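Local coordinates for protein Sso-CP2 metallo-carboxypetidase (Sulfolobus solfataricus, PDB 4MMO) that probably cleaves peptides as a zinc-dependent carboxypeptidase of the M20 metallopeptidase family, and forms a dimer of two identical subunits, at residues E46-G50 with N143-Y147; E186-D190 with G333-E337; G192-S198 with T298-H302; C208-A212 with F287-Y291; I399-Y405 with D419-A423. One frame throughout, in Å; residues are numbered along the deposited sequence.

Interaction 1 of 5, residues E46-G50 with N143-Y147; sequences EKTKG and NLEDY
Lys49 and Asp146 carry the charged part of the contact: NZ of Lys49 reaches OD2 of Asp146 at 3.3 Å, a salt bridge whose hydrogen bond is weak. The lysine chain runs extended as far as CE and bends only at its last torsion (chi4 78°), which brings its ammonium end in to the carboxylate, the two side chains crossing at about a right angle. Both residues lie at the surface, so solvent probably screens the pair.

Van der Waals contacts fill the space between loop and helix. CB of Lys49 packs against OD1 of Asn143 at 3.3 Å, while the other end of that amide, ND2, lies 3.5 Å from CA of Gly50. A side chain on Gly50 would run into ND2. CG2 of Thr48 meets CB of Tyr147 at 3.9 Å.

Residues 46-50 leave strand 43-46 and start the loop to strand 53-58, at the edge of the mixed sheet, and helix 144-149 lies against them. Within the loop Thr48 closes an ST turn, its OG1 accepting from N of Gly50 at 3.1 Å; the torsion that sets OG1 between the backbone N and the carbonyl carbon (chi1 66°) points it along the chain to that N-H. The same hydroxyl is also bonded to O of His51.

Further polar links lead outward. OE2 of Glu46 forms a salt bridge with Lys154, and N of Asn143 bonds to Glu136. The Tyr147 side chain also touches Val53 and Tyr55 of strand 53-58.

Interaction 2 of 5, residues E186-D190 with G333-E337; sequences ELVLD and GFNGE
With CG trans to the backbone N (chi1 179°), Phe334 swings its ring from the loop to strand 186-190, where Leu187 and Leu189 receive it. Both leucines set CG opposite the carbonyl carbon (chi1 -58° and -62°) and send CD2 to the ring: CD2 of Leu189 touches CE1 of Phe334 at 3.6 Å, and CD2 of Leu187 meets CZ at 4.0 Å. The ring thus spans two alternate residues of the strand. N of Gly336 stands over one ring face, toward the rim, where the loop folds back.

Val188, between the leucines, points to the other side of the strand and pairs through its backbone with Glu337. This is an antiparallel hydrogen-bonded pair: N of Val188 gives to O of Glu337 at 3.1 Å, and N of Glu337 gives to O of Val188 at 2.9 Å. CA of Gly336 adds a CH...O contact to O of Val188 at 3.3 Å; a side chain there would strike this oxygen. Two residues past Val188, a water accepts from N of Asp190 and donates to O of Asn335, bridging the two segments.

Gly333 ends helix 318-331 in a Schellman motif, and the loop leads into strand 337-348, which the Val188 pair joins to strand 178-190. Phe334 also packs on Leu329 of helix 318-331 and Ile214 of helix 207-218, while strand 299-312 flanks 178-190 on its other edge.

Interaction 3 of 5, residues G192-S198 with T298-H302; sequences GTKDLHS and TIVPH
The imidazole of His302 has Thr193 O and Lys194 N over one face, both offset toward the rim. Its CD2 lies 3.1 Å from OD1 of Asp195; the two side chains cross at about a right angle, with carboxylate and ring planes 42° apart. The ring of His197, near the far end, has CE1 4.0 Å from CG2 of Thr298.

His302 CG sits between its own backbone N and carbonyl carbon (chi1 69°), which tucks the ring under the turn 192-195. CG there lies 3.4 Å from O of Gly192, and ND1 is hydrogen-bonded to Asp190. Beside it, OD1 of Asp195 accepts from N of His302 at 3.2 Å, fixing the carboxylate at the start of the pairing; OD2 rests on CD1 of Ile299. An alanine in place of His302 would probably leave Asp190 without its ring partner and open a gap beneath the turn.

Leu196 and Val300 form the antiparallel hydrogen-bonded pair: N of Leu196 gives to O of Val300 at 3.0 Å in a nearly straight bond (172°), and N of Val300 gives to O of Leu196 at 2.7 Å. Their side chains share one face, and CG2 of Val300 also meets CA of Ser198 at 3.8 Å.

Ser198 and Thr298 both reach Arg311 of the second subunit, and Ile299 N bonds to Asp285 of that subunit. A short, weakly bonded antiparallel strand meeting the partner chain fits the dimerisation domain of M20 peptidases.

Interaction 4 of 5, residues C208-A212 with F287-Y291; sequences CIDLA and FECGY
Phe287 reaches from strand 283-290 to helix 207-218, its CG trans to the backbone N (chi1 -176°), which carries the ring across to the helix. Along the ring, CD1 grazes CD2 of Leu211 at 4.2 Å. CE1 comes closer, 3.6 Å from both CG and CD2 of that leucine, the two side chains passing each other in opposite directions. CZ at the tip meets O of Cys208 at 3.6 Å, with the oxygen at the ring edge near its plane. That carbonyl is already used in the helix, accepting from N of Ala212 at 2.8 Å. The ring of Phe287 also meets that of Phe287 of the second subunit, the planes about 55° apart. A serine in place of Phe287 would probably leave Leu211 without its aromatic neighbour and open a gap between helix and strand at the dimer interface.

Two residues along the strand, Cys289 turns to the helix on the same side as Phe287 and joins Cys208 through a disulfide, SG to SG 2.0 Å. Its chi3 of -60° is smaller in size than is usual for a disulfide. Strand and helix segments run nearly antiparallel, their axes 9.5 Å apart at closest approach.

Residues 287-290 pair in an antiparallel ladder with a strand of the second subunit, continuing the sheet across the interface. One covalent link and an otherwise apolar, buried contact hold the helix on this interface strand, and the disulfide would probably limit their separation on unfolding, consistent with the heat tolerance expected of a protein from this organism.

Interaction 5 of 5, residues I399-Y405 with D419-A423; sequences IGAGGYY and DYYKA
Across the contact Ala401 and Tyr420 bring their CA atoms to 4.6 Å, where the irregular loop 399-405 passes helix 417-433. A water spans the backbones, donating to O of Gly400 at 3.1 Å and to O of Asp419 at 2.8 Å; this second carbonyl also accepts from N of Ala423 within the helix.

Small side chains let the loop come close. CB of Ala423 sits 3.9 Å from CA of Ala401, and CB of Ala401 lies at the edge of the Tyr420 ring. CB of Asp419 is packed 3.3 Å from O of Ala401.

At the other end OH of Tyr405 donates to OD2 of Asp419 over a short 2.5 Å. The oxygen is approached on its anti side, 19° out of the carboxylate plane, with ring and carboxylate turned 44° apart. Tyr405 CG lies between its backbone N and carbonyl carbon (chi1 60°), directing the ring back to the helix, and its hydroxyl is also hydrogen-bonded to N of Lys416.

Ile399 and Gly402 have backbone bonds to Ala165 and Leu167, beyond the zinc ligand Glu163. The glycine-rich loop thus joins the C-terminal helix of the metallopeptidase domain to the neighbourhood of its zinc site.

Overall arrangement
Interactions 2, 3 and 4 form one cluster in the dimerisation part of the chain, on its antiparallel sheet. Leu211 of interaction 4 packs on Leu187 and Leu189 of interaction 2, the two centres 11 Å apart. Asp190 reaches His302, joining interactions 2 and 3, while Pro301 of interaction 3 lies against the disulfide of interaction 4. Interactions 3 and 4 both meet the second subunit. Interactions 1 and 5 belong to the other part of the molecule, their centres 29 Å apart. Interaction 5 lies near the zinc site without touching it, Gly400 about 11 Å from the metal; Asn143 of interaction 1 is about 11 Å, side chain to side chain, from Glu137, another zinc-binding residue.

Interaction 1 of 5, residues E46-G50 with N143-Y147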
# COMPACT_ATOMS: atom_id res chain seq x y z
N GLU A 46 21.78 25.00 -20.59
CA GLU A 46 22.10 25.65 -19.33
C GLU A 46 21.92 24.68 -18.18
O GLU A 46 20.92 23.95 -18.12
CB GLU A 46 21.25 26.91 -19.16
CG GLU A 46 21.68 28.02 -20.11
CD GLU A 46 20.71 29.18 -20.15
OE1 GLU A 46 19.54 28.99 -19.76
OE2 GLU A 46 21.12 30.27 -20.59
N LYS A 47 22.90 24.65 -17.30
CA LYS A 47 22.95 23.66 -16.23
C LYS A 47 22.04 24.03 -15.07
O LYS A 47 21.82 25.21 -14.79
CB LYS A 47 24.39 23.51 -15.73
N THR A 48 21.51 23.01 -14.42
CA THR A 48 20.75 23.18 -13.19
C THR A 48 21.23 22.10 -12.23
O THR A 48 22.06 21.28 -12.58
CB THR A 48 19.23 23.02 -13.42
OG1 THR A 48 18.94 21.66 -13.80
CG2 THR A 48 18.75 23.96 -14.51
N LYS A 49 20.69 22.11 -11.01
CA LYS A 49 21.04 21.09 -10.03
C LYS A 49 20.57 19.71 -10.48
O LYS A 49 20.93 18.69 -9.88
CB LYS A 49 20.42 21.43 -8.67
CG LYS A 49 20.96 22.70 -8.03
CD LYS A 49 20.36 22.91 -6.65
CE LYS A 49 20.98 24.09 -5.93
NZ LYS A 49 20.45 25.40 -6.40
N GLY A 50 19.77 19.67 -11.55
CA GLY A 50 19.31 18.43 -12.14
C GLY A 50 19.40 18.46 -13.66
O GLY A 50 20.42 18.87 -14.22
N ASN A 143 14.02 21.52 -9.95
CA ASN A 143 15.15 22.44 -10.06
C ASN A 143 14.93 23.63 -10.99
O ASN A 143 15.88 24.34 -11.31
CB ASN A 143 16.40 21.67 -10.48
CG ASN A 143 16.80 20.62 -9.47
OD1 ASN A 143 17.15 20.96 -8.33
ND2 ASN A 143 16.76 19.36 -9.86
N LEU A 144 13.68 23.87 -11.40
CA LEU A 144 13.42 24.93 -12.37
C LEU A 144 13.43 26.32 -11.74
O LEU A 144 13.87 27.28 -12.37
CB LEU A 144 12.08 24.70 -13.09
CG LEU A 144 11.73 25.77 -14.13
CD1 LEU A 144 12.79 25.83 -15.23
CD2 LEU A 144 10.36 25.53 -14.73
N GLU A 145 12.92 26.43 -10.52
CA GLU A 145 12.84 27.72 -9.86
C GLU A 145 14.22 28.32 -9.62
O GLU A 145 14.44 29.50 -9.88
CB GLU A 145 12.08 27.62 -8.53
CG GLU A 145 11.93 28.95 -7.81
CD GLU A 145 11.09 28.85 -6.55
OE1 GLU A 145 10.58 27.75 -6.26
OE2 GLU A 145 10.96 29.88 -5.86
N ASP A 146 15.15 27.50 -9.13
CA ASP A 146 16.50 27.95 -8.86
C ASP A 146 17.14 28.54 -10.11
O ASP A 146 17.84 29.55 -10.05
CB ASP A 146 17.37 26.80 -8.33
CG ASP A 146 16.98 26.36 -6.93
OD1 ASP A 146 16.46 27.20 -6.17
OD2 ASP A 146 17.21 25.18 -6.60
N TYR A 147 16.88 27.92 -11.25
CA TYR A 147 17.39 28.43 -12.51
C TYR A 147 16.74 29.77 -12.88
O TYR A 147 17.42 30.69 -13.34
CB TYR A 147 17.16 27.43 -13.64
CG TYR A 147 17.30 28.05 -15.00
CD1 TYR A 147 18.55 28.33 -15.53
CD2 TYR A 147 16.19 28.39 -15.74
CE1 TYR A 147 18.69 28.91 -16.77
CE2 TYR A 147 16.31 28.97 -16.98
CZ TYR A 147 17.56 29.23 -17.49
OH TYR A 147 17.69 29.81 -18.73

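Interaction 2 of 5, residues E186-D190 with G333-E337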
# COMPACT_ATOMS: atom_id res chain seq x y z
N GLU A 186 5.07 12.93 2.06
CA GLU A 186 5.17 11.54 2.49
C GLU A 186 5.27 11.48 4.00
O GLU A 186 6.11 12.16 4.60
CB GLU A 186 6.37 10.86 1.86
CG GLU A 186 6.59 9.45 2.40
CD GLU A 186 7.47 8.61 1.51
OE1 GLU A 186 8.47 9.14 0.98
OE2 GLU A 186 7.16 7.41 1.34
N LEU A 187 4.40 10.69 4.62
CA LEU A 187 4.44 10.46 6.06
C LEU A 187 5.01 9.08 6.31
O LEU A 187 4.64 8.13 5.63
CB LEU A 187 3.03 10.54 6.65
CG LEU A 187 2.26 11.84 6.44
CD1 LEU A 187 0.90 11.75 7.11
CD2 LEU A 187 3.05 13.03 6.98
N VAL A 188 5.92 8.98 7.27
CA VAL A 188 6.54 7.71 7.61
C VAL A 188 6.56 7.49 9.11
O VAL A 188 6.92 8.39 9.87
CB VAL A 188 7.98 7.62 7.07
CG1 VAL A 188 8.58 6.25 7.36
CG2 VAL A 188 8.01 7.90 5.57
N LEU A 189 6.17 6.29 9.52
CA LEU A 189 6.30 5.85 10.90
C LEU A 189 7.21 4.64 10.92
O LEU A 189 7.10 3.76 10.07
CB LEU A 189 4.94 5.48 11.50
CG LEU A 189 3.88 6.58 11.59
CD1 LEU A 189 2.61 6.01 12.19
CD2 LEU A 189 4.38 7.75 12.41
N ASP A 190 8.13 4.61 11.88
CA ASP A 190 9.01 3.47 12.06
C ASP A 190 9.19 3.24 13.55
O ASP A 190 9.84 4.04 14.23
CB ASP A 190 10.36 3.71 11.38
CG ASP A 190 11.10 2.42 11.08
OD1 ASP A 190 10.99 1.48 11.89
OD2 ASP A 190 11.79 2.35 10.04
N GLY A 333 -0.90 13.94 17.29
CA GLY A 333 0.05 13.06 17.93
C GLY A 333 0.91 12.30 16.95
O GLY A 333 1.33 11.17 17.22
N PHE A 334 1.19 12.91 15.81
CA PHE A 334 2.03 12.28 14.79
C PHE A 334 3.45 12.14 15.32
O PHE A 334 4.04 13.10 15.81
CB PHE A 334 2.01 13.09 13.49
CG PHE A 334 2.87 12.51 12.41
CD1 PHE A 334 2.50 11.34 11.75
CD2 PHE A 334 4.05 13.12 12.04
CE1 PHE A 334 3.29 10.81 10.75
CE2 PHE A 334 4.85 12.59 11.04
CZ PHE A 334 4.46 11.43 10.39
N ASN A 335 3.99 10.93 15.22
CA ASN A 335 5.31 10.62 15.75
C ASN A 335 6.15 9.93 14.69
O ASN A 335 6.38 8.72 14.74
CB ASN A 335 5.18 9.72 16.98
CG ASN A 335 6.52 9.38 17.60
OD1 ASN A 335 7.51 10.09 17.40
ND2 ASN A 335 6.56 8.29 18.36
N GLY A 336 6.61 10.71 13.71
CA GLY A 336 7.40 10.16 12.63
C GLY A 336 7.97 11.23 11.72
O GLY A 336 8.01 12.40 12.07
N GLU A 337 8.40 10.80 10.54
CA GLU A 337 9.05 11.68 9.58
C GLU A 337 8.02 12.30 8.64
O GLU A 337 7.02 11.67 8.31
CB GLU A 337 10.07 10.89 8.77
CG GLU A 337 11.41 11.59 8.60
CD GLU A 337 12.31 10.91 7.58
OE1 GLU A 337 11.88 9.89 6.99
OE2 GLU A 337 13.44 11.39 7.37
O HOH W 1 8.14 6.61 14.03

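Interaction 3 of 5, residues G192-S198 with T298-H302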
# COMPACT_ATOMS: atom_id res chain seq x y z
N GLY A 192 10.16 0.22 15.15
CA GLY A 192 11.13 -0.77 15.57
C GLY A 192 12.03 -1.20 14.43
O GLY A 192 11.92 -0.69 13.32
N THR A 193 12.91 -2.16 14.71
CA THR A 193 13.89 -2.61 13.73
C THR A 193 13.34 -3.72 12.84
O THR A 193 13.82 -3.91 11.72
CB THR A 193 15.16 -3.12 14.42
OG1 THR A 193 14.82 -4.13 15.38
CG2 THR A 193 15.88 -1.98 15.12
N LYS A 194 12.35 -4.45 13.33
CA LYS A 194 11.80 -5.58 12.59
C LYS A 194 10.33 -5.82 12.88
O LYS A 194 9.80 -5.39 13.91
CB LYS A 194 12.60 -6.85 12.90
CG LYS A 194 12.55 -7.26 14.37
CD LYS A 194 13.46 -8.44 14.64
CE LYS A 194 13.56 -8.73 16.13
NZ LYS A 194 12.24 -9.06 16.73
N ASP A 195 9.67 -6.53 11.97
CA ASP A 195 8.29 -6.96 12.18
C ASP A 195 8.24 -7.92 13.36
O ASP A 195 9.21 -8.65 13.62
CB ASP A 195 7.74 -7.63 10.92
CG ASP A 195 7.64 -6.67 9.74
OD1 ASP A 195 7.59 -5.44 9.97
OD2 ASP A 195 7.61 -7.15 8.59
N LEU A 196 7.12 -7.93 14.06
CA LEU A 196 6.91 -8.82 15.19
C LEU A 196 5.78 -9.78 14.91
O LEU A 196 4.92 -9.50 14.08
CB LEU A 196 6.56 -8.01 16.44
CG LEU A 196 7.45 -6.81 16.74
CD1 LEU A 196 6.97 -6.12 18.01
CD2 LEU A 196 8.90 -7.22 16.86
N HIS A 197 5.79 -10.91 15.60
CA HIS A 197 4.67 -11.82 15.60
C HIS A 197 3.48 -11.08 16.21
O HIS A 197 3.60 -10.49 17.29
CB HIS A 197 5.02 -13.08 16.41
CG HIS A 197 4.01 -14.18 16.30
ND1 HIS A 197 2.70 -13.98 15.92
CD2 HIS A 197 4.12 -15.51 16.55
CE1 HIS A 197 2.06 -15.13 15.92
NE2 HIS A 197 2.89 -16.08 16.31
N SER A 198 2.35 -11.08 15.51
CA SER A 198 1.16 -10.35 15.96
C SER A 198 0.68 -10.77 17.34
O SER A 198 -0.09 -10.06 17.97
CB SER A 198 0.02 -10.48 14.94
OG SER A 198 -0.60 -11.75 15.02
N THR A 298 0.82 -13.27 9.79
CA THR A 298 0.39 -12.52 10.96
C THR A 298 1.56 -11.81 11.65
O THR A 298 2.45 -12.45 12.21
CB THR A 298 -0.37 -13.43 11.96
OG1 THR A 298 -0.62 -12.72 13.17
CG2 THR A 298 0.42 -14.70 12.26
N ILE A 299 1.55 -10.48 11.60
CA ILE A 299 2.61 -9.68 12.18
C ILE A 299 2.13 -8.32 12.67
O ILE A 299 1.09 -7.83 12.24
CB ILE A 299 3.73 -9.41 11.15
CG1 ILE A 299 3.14 -8.87 9.85
CG2 ILE A 299 4.54 -10.66 10.88
CD1 ILE A 299 4.13 -8.10 8.99
N VAL A 300 2.90 -7.72 13.57
CA VAL A 300 2.82 -6.29 13.80
C VAL A 300 3.93 -5.66 12.97
O VAL A 300 5.11 -5.86 13.28
CB VAL A 300 3.04 -5.91 15.28
CG1 VAL A 300 2.82 -4.40 15.47
CG2 VAL A 300 2.11 -6.69 16.18
N PRO A 301 3.58 -4.90 11.92
CA PRO A 301 4.67 -4.30 11.14
C PRO A 301 5.35 -3.20 11.93
O PRO A 301 4.73 -2.64 12.83
CB PRO A 301 3.95 -3.72 9.91
CG PRO A 301 2.57 -4.34 9.92
CD PRO A 301 2.26 -4.54 11.36
N HIS A 302 6.61 -2.91 11.62
CA HIS A 302 7.34 -1.88 12.36
C HIS A 302 7.32 -0.55 11.62
O HIS A 302 7.63 0.49 12.20
CB HIS A 302 8.79 -2.34 12.63
CG HIS A 302 9.64 -2.40 11.40
ND1 HIS A 302 10.34 -1.31 10.93
CD2 HIS A 302 9.92 -3.42 10.56
CE1 HIS A 302 11.01 -1.66 9.84
NE2 HIS A 302 10.77 -2.93 9.60

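Interaction 4 of 5, residues C208-A212 with F287-Y291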
# COMPACT_ATOMS: atom_id res chain seq x y z
N CYS A 208 0.51 0.78 11.35
CA CYS A 208 -0.56 0.83 10.35
C CYS A 208 -1.78 1.56 10.88
O CYS A 208 -2.28 2.50 10.25
CB CYS A 208 -1.00 -0.58 9.94
SG CYS A 208 0.33 -1.68 9.53
N ILE A 209 -2.26 1.12 12.04
CA ILE A 209 -3.47 1.70 12.61
C ILE A 209 -3.24 3.16 12.99
O ILE A 209 -4.09 4.01 12.74
CB ILE A 209 -3.97 0.88 13.85
CG1 ILE A 209 -5.27 1.46 14.41
CG2 ILE A 209 -2.94 0.83 14.94
CD1 ILE A 209 -6.44 1.34 13.46
N ASP A 210 -2.07 3.45 13.56
CA ASP A 210 -1.76 4.81 13.98
C ASP A 210 -1.76 5.75 12.78
O ASP A 210 -2.36 6.82 12.83
CB ASP A 210 -0.41 4.87 14.70
CG ASP A 210 -0.47 4.33 16.12
OD1 ASP A 210 -1.58 4.03 16.60
OD2 ASP A 210 0.61 4.21 16.75
N LEU A 211 -1.11 5.34 11.70
CA LEU A 211 -1.04 6.16 10.51
C LEU A 211 -2.41 6.27 9.83
O LEU A 211 -2.78 7.34 9.35
CB LEU A 211 0.00 5.62 9.53
CG LEU A 211 0.32 6.52 8.33
CD1 LEU A 211 0.75 7.92 8.76
CD2 LEU A 211 1.38 5.88 7.45
N ALA A 212 -3.15 5.16 9.81
CA ALA A 212 -4.51 5.18 9.28
C ALA A 212 -5.35 6.19 10.04
O ALA A 212 -6.17 6.90 9.46
CB ALA A 212 -5.14 3.79 9.36
N PHE A 287 -0.69 4.16 0.41
CA PHE A 287 -0.53 3.75 1.79
C PHE A 287 -0.03 2.31 1.78
O PHE A 287 -0.68 1.42 1.24
CB PHE A 287 -1.86 3.86 2.53
CG PHE A 287 -1.76 3.55 4.01
CD1 PHE A 287 -1.68 4.56 4.94
CD2 PHE A 287 -1.76 2.24 4.45
CE1 PHE A 287 -1.59 4.27 6.29
CE2 PHE A 287 -1.68 1.95 5.79
CZ PHE A 287 -1.59 2.97 6.71
N GLU A 288 1.15 2.11 2.36
CA GLU A 288 1.77 0.80 2.44
C GLU A 288 2.12 0.49 3.88
O GLU A 288 2.65 1.33 4.60
CB GLU A 288 3.05 0.76 1.60
CG GLU A 288 3.83 -0.54 1.68
CD GLU A 288 3.12 -1.69 0.99
OE1 GLU A 288 2.47 -1.46 -0.05
OE2 GLU A 288 3.21 -2.84 1.50
N CYS A 289 1.82 -0.73 4.30
CA CYS A 289 2.21 -1.20 5.62
C CYS A 289 2.07 -2.70 5.74
O CYS A 289 1.12 -3.29 5.23
CB CYS A 289 1.36 -0.53 6.69
SG CYS A 289 1.84 -1.06 8.34
N GLY A 290 3.02 -3.31 6.44
CA GLY A 290 2.95 -4.73 6.74
C GLY A 290 2.91 -5.62 5.52
O GLY A 290 3.35 -5.23 4.44
N TYR A 291 2.37 -6.81 5.71
CA TYR A 291 2.42 -7.85 4.69
C TYR A 291 1.33 -7.71 3.63
O TYR A 291 0.15 -7.59 3.95
CB TYR A 291 2.31 -9.23 5.34
CG TYR A 291 2.17 -10.35 4.35
CD1 TYR A 291 3.26 -10.81 3.62
CD2 TYR A 291 0.94 -10.97 4.14
CE1 TYR A 291 3.13 -11.84 2.70
CE2 TYR A 291 0.80 -12.00 3.23
CZ TYR A 291 1.90 -12.43 2.52
OH TYR A 291 1.76 -13.46 1.61

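Interaction 5 of 5, residues I399-Y405 with D419-A423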
# COMPACT_ATOMS: atom_id res chain seq x y z
N ILE A 399 -2.60 26.10 -27.49
CA ILE A 399 -1.91 25.42 -28.60
C ILE A 399 -1.59 24.00 -28.17
O ILE A 399 -0.98 23.79 -27.12
CB ILE A 399 -0.63 26.13 -29.08
CG1 ILE A 399 -0.91 27.60 -29.42
CG2 ILE A 399 -0.06 25.41 -30.30
CD1 ILE A 399 0.33 28.43 -29.67
N GLY A 400 -2.01 23.03 -28.97
CA GLY A 400 -1.79 21.63 -28.65
C GLY A 400 -1.86 20.72 -29.86
O GLY A 400 -2.81 20.78 -30.64
N ALA A 401 -0.83 19.89 -30.00
CA ALA A 401 -0.78 18.92 -31.09
C ALA A 401 -1.70 17.74 -30.78
O ALA A 401 -2.10 17.00 -31.68
CB ALA A 401 0.63 18.45 -31.29
N GLY A 402 -2.02 17.57 -29.50
CA GLY A 402 -2.80 16.43 -29.06
C GLY A 402 -4.27 16.70 -28.89
O GLY A 402 -4.77 17.76 -29.29
N GLY A 403 -4.97 15.74 -28.30
CA GLY A 403 -6.40 15.84 -28.09
C GLY A 403 -6.89 14.90 -27.00
O GLY A 403 -6.09 14.40 -26.20
N TYR A 404 -8.19 14.66 -26.98
CA TYR A 404 -8.82 13.80 -25.99
C TYR A 404 -8.48 12.33 -26.27
O TYR A 404 -8.42 11.51 -25.36
CB TYR A 404 -10.33 14.00 -26.03
CG TYR A 404 -11.09 13.34 -24.89
CD1 TYR A 404 -10.88 13.74 -23.58
CD2 TYR A 404 -12.02 12.34 -25.14
CE1 TYR A 404 -11.58 13.15 -22.54
CE2 TYR A 404 -12.72 11.75 -24.10
CZ TYR A 404 -12.50 12.16 -22.80
OH TYR A 404 -13.19 11.57 -21.77
N TYR A 405 -8.28 12.03 -27.55
CA TYR A 405 -7.97 10.68 -28.01
C TYR A 405 -6.54 10.26 -27.68
O TYR A 405 -6.18 9.10 -27.84
CB TYR A 405 -8.14 10.62 -29.53
CG TYR A 405 -7.22 11.58 -30.26
CD1 TYR A 405 -5.93 11.21 -30.62
CD2 TYR A 405 -7.64 12.87 -30.57
CE1 TYR A 405 -5.09 12.09 -31.26
CE2 TYR A 405 -6.80 13.76 -31.22
CZ TYR A 405 -5.53 13.37 -31.56
OH TYR A 405 -4.69 14.24 -32.22
N ASP A 419 -3.68 16.96 -36.67
CA ASP A 419 -3.71 17.85 -35.51
C ASP A 419 -2.35 18.48 -35.28
O ASP A 419 -2.26 19.59 -34.75
CB ASP A 419 -4.17 17.10 -34.26
CG ASP A 419 -5.64 16.73 -34.30
OD1 ASP A 419 -6.36 17.24 -35.18
OD2 ASP A 419 -6.08 15.93 -33.45
N TYR A 420 -1.29 17.78 -35.69
CA TYR A 420 0.06 18.32 -35.58
C TYR A 420 0.21 19.51 -36.52
O TYR A 420 0.80 20.53 -36.16
CB TYR A 420 1.10 17.25 -35.90
CG TYR A 420 2.51 17.77 -36.00
CD1 TYR A 420 3.09 18.46 -34.94
CD2 TYR A 420 3.28 17.57 -37.14
CE1 TYR A 420 4.39 18.95 -35.02
CE2 TYR A 420 4.58 18.04 -37.22
CZ TYR A 420 5.13 18.73 -36.16
OH TYR A 420 6.42 19.20 -36.24
N TYR A 421 -0.33 19.37 -37.72
CA TYR A 421 -0.25 20.43 -38.72
C TYR A 421 -1.13 21.62 -38.35
O TYR A 421 -0.76 22.76 -38.60
CB TYR A 421 -0.62 19.90 -40.11
CG TYR A 421 0.43 18.98 -40.69
CD1 TYR A 421 1.73 19.43 -40.90
CD2 TYR A 421 0.13 17.68 -41.04
CE1 TYR A 421 2.69 18.61 -41.43
CE2 TYR A 421 1.09 16.84 -41.58
CZ TYR A 421 2.37 17.31 -41.77
OH TYR A 421 3.33 16.48 -42.30
N LYS A 422 -2.28 21.36 -37.74
CA LYS A 422 -3.14 22.45 -37.29
C LYS A 422 -2.47 23.21 -36.15
O LYS A 422 -2.68 24.41 -35.99
CB LYS A 422 -4.51 21.95 -36.83
CG LYS A 422 -5.46 21.57 -37.95
CD LYS A 422 -6.89 21.56 -37.44
CE LYS A 422 -7.83 20.81 -38.37
NZ LYS A 422 -9.05 20.35 -37.65
N ALA A 423 -1.67 22.51 -35.35
CA ALA A 423 -1.01 23.13 -34.21
C ALA A 423 0.05 24.12 -34.67
O ALA A 423 0.14 25.23 -34.14
CB ALA A 423 -0.40 22.06 -33.30
O HOH W 2 -4.50 20.51 -33.25